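Putative lipoprotein (Clostridium difficile, PDB 4EXR) is a putative lipoprotein of unknown function, built from two PepSY (YPEB) domains and forming a dimer in the crystal. Local coordinates at residues 50-55 against 65-70; 72-77 against 92-97. All coordinates share one frame; numbering follows the deposited sequence.

Contact 1: 50-55 against 65-70; sequences IVDLSL and TVEGVD. With NA (sodium ion), chain B.
Leu53 and Val66 run alongside each other in the same sense, with Leu53 CD1 3.6 Å from Val66 CG2. Leu53 is placed for this by CG standing anti to the backbone N (chi1 174°), which brings CD1 up to the neighbouring strand. The other Val66 branch, CG1, is met at a slant by Ile50 CD1 at 3.8 Å. Helix 34-44 covers this face with Tyr34, Ile38 and Phe41, so branched aliphatics suit it. Gly68, opposite Ile50, lets the backbones close in.

Between these pairs a classic beta bulge interrupts the antiparallel hairpin: Glu67 O accepts from both Val51 N (2.7 Å) and Asp52 N (3.2 Å). Val51, the extra residue, leaves the regular pattern, and its CG1 lies 3.9 Å from Val69 CG2, the two side chains set nearly perpendicular. The bulge also brings Val51 O and Asp52 OD1 together on sodium, each at 2.4 Å; Asp137 and two waters complete the site. On the face of Asp52, Ser54, Thr65 and Glu67, Asp52 OD2 comes within 4.3 Å of Glu67 OE2, while one water bridges Glu67 OE2, Thr65 O and Ser54 OG. Sodium and the waters probably offset the negative charge gathered at the bulge.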
loop_
_atom_site.group_PDB
_atom_site.type_symbol
_atom_site.label_atom_id
_atom_site.label_comp_id
_atom_site.label_asym_id
_atom_site.label_seq_id
_atom_site.Cartn_x
_atom_site.Cartn_y
_atom_site.Cartn_z
ATOM N N ILE A 50 5.274 15.601 7.030
ATOM C CA ILE A 50 5.118 15.385 5.595
ATOM C C ILE A 50 6.462 15.476 4.895
ATOM O O ILE A 50 7.218 16.432 5.100
ATOM C CB ILE A 50 4.139 16.412 4.978
ATOM C CG1 ILE A 50 2.729 16.158 5.525
ATOM C CG2 ILE A 50 4.178 16.334 3.444
ATOM C CD1 ILE A 50 1.670 17.166 5.028
ATOM N N VAL A 51 6.761 14.478 4.073
ATOM C CA VAL A 51 8.042 14.434 3.377
ATOM C C VAL A 51 7.901 14.562 1.852
ATOM O O VAL A 51 8.866 14.853 1.167
ATOM C CB VAL A 51 8.869 13.147 3.748
ATOM C CG1 VAL A 51 9.190 13.118 5.251
ATOM C CG2 VAL A 51 8.130 11.874 3.326
ATOM N N ASP A 52 6.698 14.349 1.327
ATOM C CA ASP A 52 6.442 14.507 -0.109
ATOM C C ASP A 52 4.979 14.857 -0.314
ATOM O O ASP A 52 4.108 14.368 0.416
ATOM C CB ASP A 52 6.758 13.222 -0.909
ATOM C CG ASP A 52 8.248 12.868 -0.923
ATOM O OD1 ASP A 52 9.050 13.605 -1.557
ATOM O OD2 ASP A 52 8.609 11.824 -0.326
ATOM N N LEU A 53 4.714 15.700 -1.311
ATOM C CA LEU A 53 3.348 16.045 -1.687
ATOM C C LEU A 53 3.344 16.235 -3.191
ATOM O O LEU A 53 4.263 16.833 -3.748
ATOM C CB LEU A 53 2.921 17.344 -1.001
ATOM C CG LEU A 53 1.561 17.918 -1.418
ATOM C CD1 LEU A 53 0.440 16.991 -1.034
ATOM C CD2 LEU A 53 1.346 19.281 -0.791
ATOM N N SER A 54 2.336 15.705 -3.863
ATOM C CA SER A 54 2.264 15.890 -5.311
ATOM C C SER A 54 0.823 15.887 -5.794
ATOM O O SER A 54 -0.073 15.429 -5.100
ATOM C CB SER A 54 3.062 14.817 -6.047
ATOM O OG SER A 54 2.442 13.553 -5.917
ATOM N N LEU A 55 0.626 16.424 -6.991
ATOM C CA LEU A 55 -0.657 16.380 -7.659
ATOM C C LEU A 55 -0.401 15.869 -9.067
ATOM O O LEU A 55 0.457 16.389 -9.779
ATOM C CB LEU A 55 -1.280 17.775 -7.710
ATOM C CG LEU A 55 -2.612 17.881 -8.481
ATOM C CD1 LEU A 55 -3.679 16.951 -7.898
ATOM C CD2 LEU A 55 -3.081 19.320 -8.472
ATOM N N THR A 65 -1.102 13.097 -3.692
ATOM C CA THR A 65 -0.459 12.049 -2.903
ATOM C C THR A 65 0.314 12.769 -1.814
ATOM O O THR A 65 1.105 13.652 -2.118
ATOM C CB THR A 65 0.485 11.185 -3.767
ATOM O OG1 THR A 65 -0.270 10.586 -4.828
ATOM C CG2 THR A 65 1.173 10.071 -2.930
ATOM N N VAL A 66 0.038 12.424 -0.556
ATOM C CA VAL A 66 0.707 13.039 0.584
ATOM C C VAL A 66 1.439 11.923 1.310
ATOM O O VAL A 66 0.837 10.902 1.651
ATOM C CB VAL A 66 -0.292 13.677 1.567
ATOM C CG1 VAL A 66 0.459 14.529 2.608
ATOM C CG2 VAL A 66 -1.331 14.522 0.824
ATOM N N GLU A 67 2.737 12.106 1.533
ATOM C CA GLU A 67 3.526 11.080 2.214
ATOM C C GLU A 67 4.218 11.689 3.408
ATOM O O GLU A 67 4.695 12.816 3.344
ATOM C CB GLU A 67 4.546 10.469 1.261
ATOM C CG GLU A 67 3.871 9.866 0.010
ATOM C CD GLU A 67 4.850 9.428 -1.074
ATOM O OE1 GLU A 67 5.439 8.330 -0.952
ATOM O OE2 GLU A 67 5.012 10.184 -2.057
ATOM N N GLY A 68 4.256 10.945 4.506
ATOM C CA GLY A 68 4.902 11.444 5.703
ATOM C C GLY A 68 5.455 10.299 6.517
ATOM O O GLY A 68 5.250 9.132 6.180
ATOM N N VAL A 69 6.147 10.638 7.593
ATOM C CA VAL A 69 6.770 9.642 8.449
ATOM C C VAL A 69 6.679 10.072 9.904
ATOM O O VAL A 69 6.587 11.272 10.213
ATOM C CB VAL A 69 8.277 9.449 8.108
ATOM C CG1 VAL A 69 8.464 8.977 6.660
ATOM C CG2 VAL A 69 9.076 10.740 8.370
ATOM N N ASP A 70 6.712 9.092 10.800
ATOM C CA ASP A 70 6.984 9.378 12.198
ATOM C C ASP A 70 8.231 8.591 12.605
ATOM O O ASP A 70 9.089 8.314 11.757
ATOM C CB ASP A 70 5.757 9.180 13.114
ATOM C CG ASP A 70 5.181 7.751 13.095
ATOM O OD1 ASP A 70 5.867 6.781 12.723
ATOM O OD2 ASP A 70 4.011 7.599 13.496
HETATM NA NA NA B . 10.767 14.411 -0.167
HETATM O O HOH W 1 11.097 12.187 0.573
HETATM O O HOH W 2 4.017 12.587 -3.190
HETATM O O HOH W 3 -0.433 12.324 -6.802
HETATM O O HOH W 4 12.079 15.611 1.363
#

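Contact 2: 72-77 against 92-97; sequences NNEYKM and EKLDSE. With PO4 (phosphate ion), chain C.
One water ties Glu74 to Lys93, donating to Glu74 OE2 at 2.5 Å and to Lys93 O at 2.6 Å. It sits at the open end of the beta hairpin formed by strands 73-80 and 86-93. Here Glu92 O accepts from Glu74 N at 2.8 Å and has a looser CA-H contact from Asn73 CA. Glu92 N returns a bond to Glu74 O, and Leu94 N donates almost straight (175°) to Asn72 O.

The side chains of Glu74 and Glu92 extend together, their carboxylate planes only 3° apart, with Glu74 OE2 4.2 Å from Glu92 OE1. The like charges are probably eased by Lys90, which makes a salt bridge with Glu92 OE1, and by the water on Glu74 OE2. Lys76 NZ, farther along, donates to a phosphate probably taken from the crystallisation liquor, which Lys90 and Lys90 of the second subunit also bind. At this edge Glu92 pairs with a strand of that subunit, so the sheet continues across the dimer.

Leu94 suits the place where the chain leaves the strand: its branches lie against the Asn72-Asn73 backbone and against Val69, Leu99 and Ala103. With CG beside its own backbone N (chi1 -71°), Leu94 CD2 rests 3.8 Å from Glu74 CB.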
loop_
_atom_site.group_PDB
_atom_site.type_symbol
_atom_site.label_atom_id
_atom_site.label_comp_id
_atom_site.label_asym_id
_atom_site.label_seq_id
_atom_site.Cartn_x
_atom_site.Cartn_y
_atom_site.Cartn_z
ATOM N N ASN A 72 8.430 5.546 13.510
ATOM C CA ASN A 72 8.245 4.115 13.294
ATOM C C ASN A 72 7.734 3.708 11.917
ATOM O O ASN A 72 8.091 2.641 11.413
ATOM C CB ASN A 72 7.275 3.572 14.344
ATOM C CG ASN A 72 7.812 3.724 15.756
ATOM O OD1 ASN A 72 7.131 4.246 16.640
ATOM N ND2 ASN A 72 9.042 3.283 15.967
ATOM N N ASN A 73 6.884 4.553 11.328
ATOM C CA ASN A 73 6.167 4.224 10.102
ATOM C C ASN A 73 6.308 5.286 9.028
ATOM O O ASN A 73 6.590 6.451 9.323
ATOM C CB ASN A 73 4.660 4.090 10.378
ATOM C CG ASN A 73 4.330 2.951 11.314
ATOM O OD1 ASN A 73 4.871 1.855 11.191
ATOM N ND2 ASN A 73 3.425 3.200 12.250
ATOM N N GLU A 74 6.107 4.875 7.779
ATOM C CA GLU A 74 5.794 5.811 6.711
ATOM C C GLU A 74 4.316 5.697 6.386
ATOM O O GLU A 74 3.719 4.620 6.506
ATOM C CB GLU A 74 6.631 5.558 5.457
ATOM C CG GLU A 74 6.684 4.122 5.001
ATOM C CD GLU A 74 7.645 3.945 3.841
ATOM O OE1 GLU A 74 7.774 4.894 3.038
ATOM O OE2 GLU A 74 8.277 2.871 3.741
ATOM N N TYR A 75 3.737 6.817 5.979
ATOM C CA TYR A 75 2.304 6.896 5.729
ATOM C C TYR A 75 2.120 7.517 4.361
ATOM O O TYR A 75 2.839 8.447 3.994
ATOM C CB TYR A 75 1.630 7.802 6.750
ATOM C CG TYR A 75 1.810 7.371 8.173
ATOM C CD1 TYR A 75 1.060 6.327 8.700
ATOM C CD2 TYR A 75 2.731 8.009 9.004
ATOM C CE1 TYR A 75 1.229 5.921 10.019
ATOM C CE2 TYR A 75 2.890 7.619 10.316
ATOM C CZ TYR A 75 2.138 6.576 10.818
ATOM O OH TYR A 75 2.304 6.184 12.127
ATOM N N LYS A 76 1.163 6.999 3.600
ATOM C CA LYS A 76 0.885 7.552 2.287
ATOM C C LYS A 76 -0.611 7.625 2.075
ATOM O O LYS A 76 -1.338 6.649 2.284
ATOM C CB LYS A 76 1.539 6.735 1.175
ATOM C CG LYS A 76 1.229 7.285 -0.216
ATOM C CD LYS A 76 2.024 6.595 -1.307
ATOM C CE LYS A 76 1.589 5.160 -1.486
ATOM N NZ LYS A 76 2.249 4.549 -2.675
HETATM N N MSE A 77 -1.074 8.810 1.701
HETATM C CA MSE A 77 -2.492 8.976 1.427
HETATM C C MSE A 77 -2.672 9.510 0.022
HETATM O O MSE A 77 -1.908 10.363 -0.432
HETATM C CB MSE A 77 -3.157 9.932 2.418
HETATM C CG MSE A 77 -3.239 9.403 3.839
HETATM SE SE MSE A 77 -4.376 10.522 4.939
HETATM C CE MSE A 77 -6.098 10.108 4.145
ATOM N N GLU A 92 3.217 1.702 6.545
ATOM C CA GLU A 92 4.214 0.630 6.497
ATOM C C GLU A 92 5.294 0.911 7.524
ATOM O O GLU A 92 5.722 2.055 7.677
ATOM C CB GLU A 92 4.911 0.577 5.134
ATOM C CG GLU A 92 4.217 -0.181 4.029
ATOM C CD GLU A 92 5.089 -0.259 2.780
ATOM O OE1 GLU A 92 5.113 0.723 2.008
ATOM O OE2 GLU A 92 5.770 -1.290 2.586
ATOM N N LYS A 93 5.762 -0.133 8.195
ATOM C CA LYS A 93 6.899 0.001 9.106
ATOM C C LYS A 93 8.124 0.534 8.347
ATOM O O LYS A 93 8.398 0.101 7.230
ATOM C CB LYS A 93 7.214 -1.369 9.717
ATOM C CG LYS A 93 8.216 -1.332 10.839
ATOM C CD LYS A 93 7.515 -1.300 12.175
ATOM C CE LYS A 93 8.138 -2.299 13.141
ATOM N NZ LYS A 93 9.596 -2.050 13.324
ATOM N N LEU A 94 8.842 1.494 8.934
ATOM C CA LEU A 94 10.044 2.038 8.301
ATOM C C LEU A 94 11.155 0.986 8.309
ATOM O O LEU A 94 11.207 0.141 9.199
ATOM C CB LEU A 94 10.551 3.280 9.055
ATOM C CG LEU A 94 9.767 4.593 8.974
ATOM C CD1 LEU A 94 10.304 5.593 9.992
ATOM C CD2 LEU A 94 9.805 5.182 7.567
ATOM N N ASP A 95 12.047 1.054 7.325
ATOM C CA ASP A 95 13.295 0.273 7.377
ATOM C C ASP A 95 14.141 0.641 8.603
ATOM O O ASP A 95 13.996 1.729 9.166
ATOM C CB ASP A 95 14.114 0.474 6.099
ATOM C CG ASP A 95 13.464 -0.168 4.883
ATOM O OD1 ASP A 95 12.903 -1.277 5.022
ATOM O OD2 ASP A 95 13.512 0.437 3.788
ATOM N N SER A 96 15.019 -0.277 8.995
ATOM C CA SER A 96 15.875 -0.120 10.170
ATOM C C SER A 96 16.642 1.198 10.189
ATOM O O SER A 96 16.738 1.853 11.224
ATOM C CB SER A 96 16.871 -1.277 10.225
ATOM O OG SER A 96 17.529 -1.407 8.976
ATOM N N GLU A 97 17.177 1.582 9.037
ATOM C CA GLU A 97 18.039 2.759 8.938
ATOM C C GLU A 97 17.276 4.085 8.977
ATOM O O GLU A 97 17.889 5.160 9.031
ATOM C CB GLU A 97 18.895 2.689 7.668
HETATM P P PO4 C . 1.141 1.179 -3.692
HETATM O O1 PO4 C . 1.624 1.609 -5.057
HETATM O O2 PO4 C . -0.168 0.439 -3.835
HETATM O O3 PO4 C . 2.169 0.289 -3.042
HETATM O O4 PO4 C . 0.921 2.398 -2.851
HETATM O O HOH W 5 9.002 0.758 4.765
#

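The two contacts follow one another in sequence, their centres about 12 Å apart in one antiparallel sheet. Strand 61-69 of contact 1 and strand 73-80 of contact 2 are neighbours, so the two hairpins form four consecutive strands, 49-58 to 86-93, with helix 34-44 packed against one face. Across the turn between them Asp70 OD1 accepts from Asn72 N and Asn73 N, and Asp70 OD2 bonds Tyr75 OH. Contact 1, its centre about 7 Å from the centre of the chain, borders strand 130-139 and shares sodium with it, whereas contact 2 lies at the outer edge that joins the second subunit. The sheet thus links the meeting of the two PepSY regions to the dimer interface.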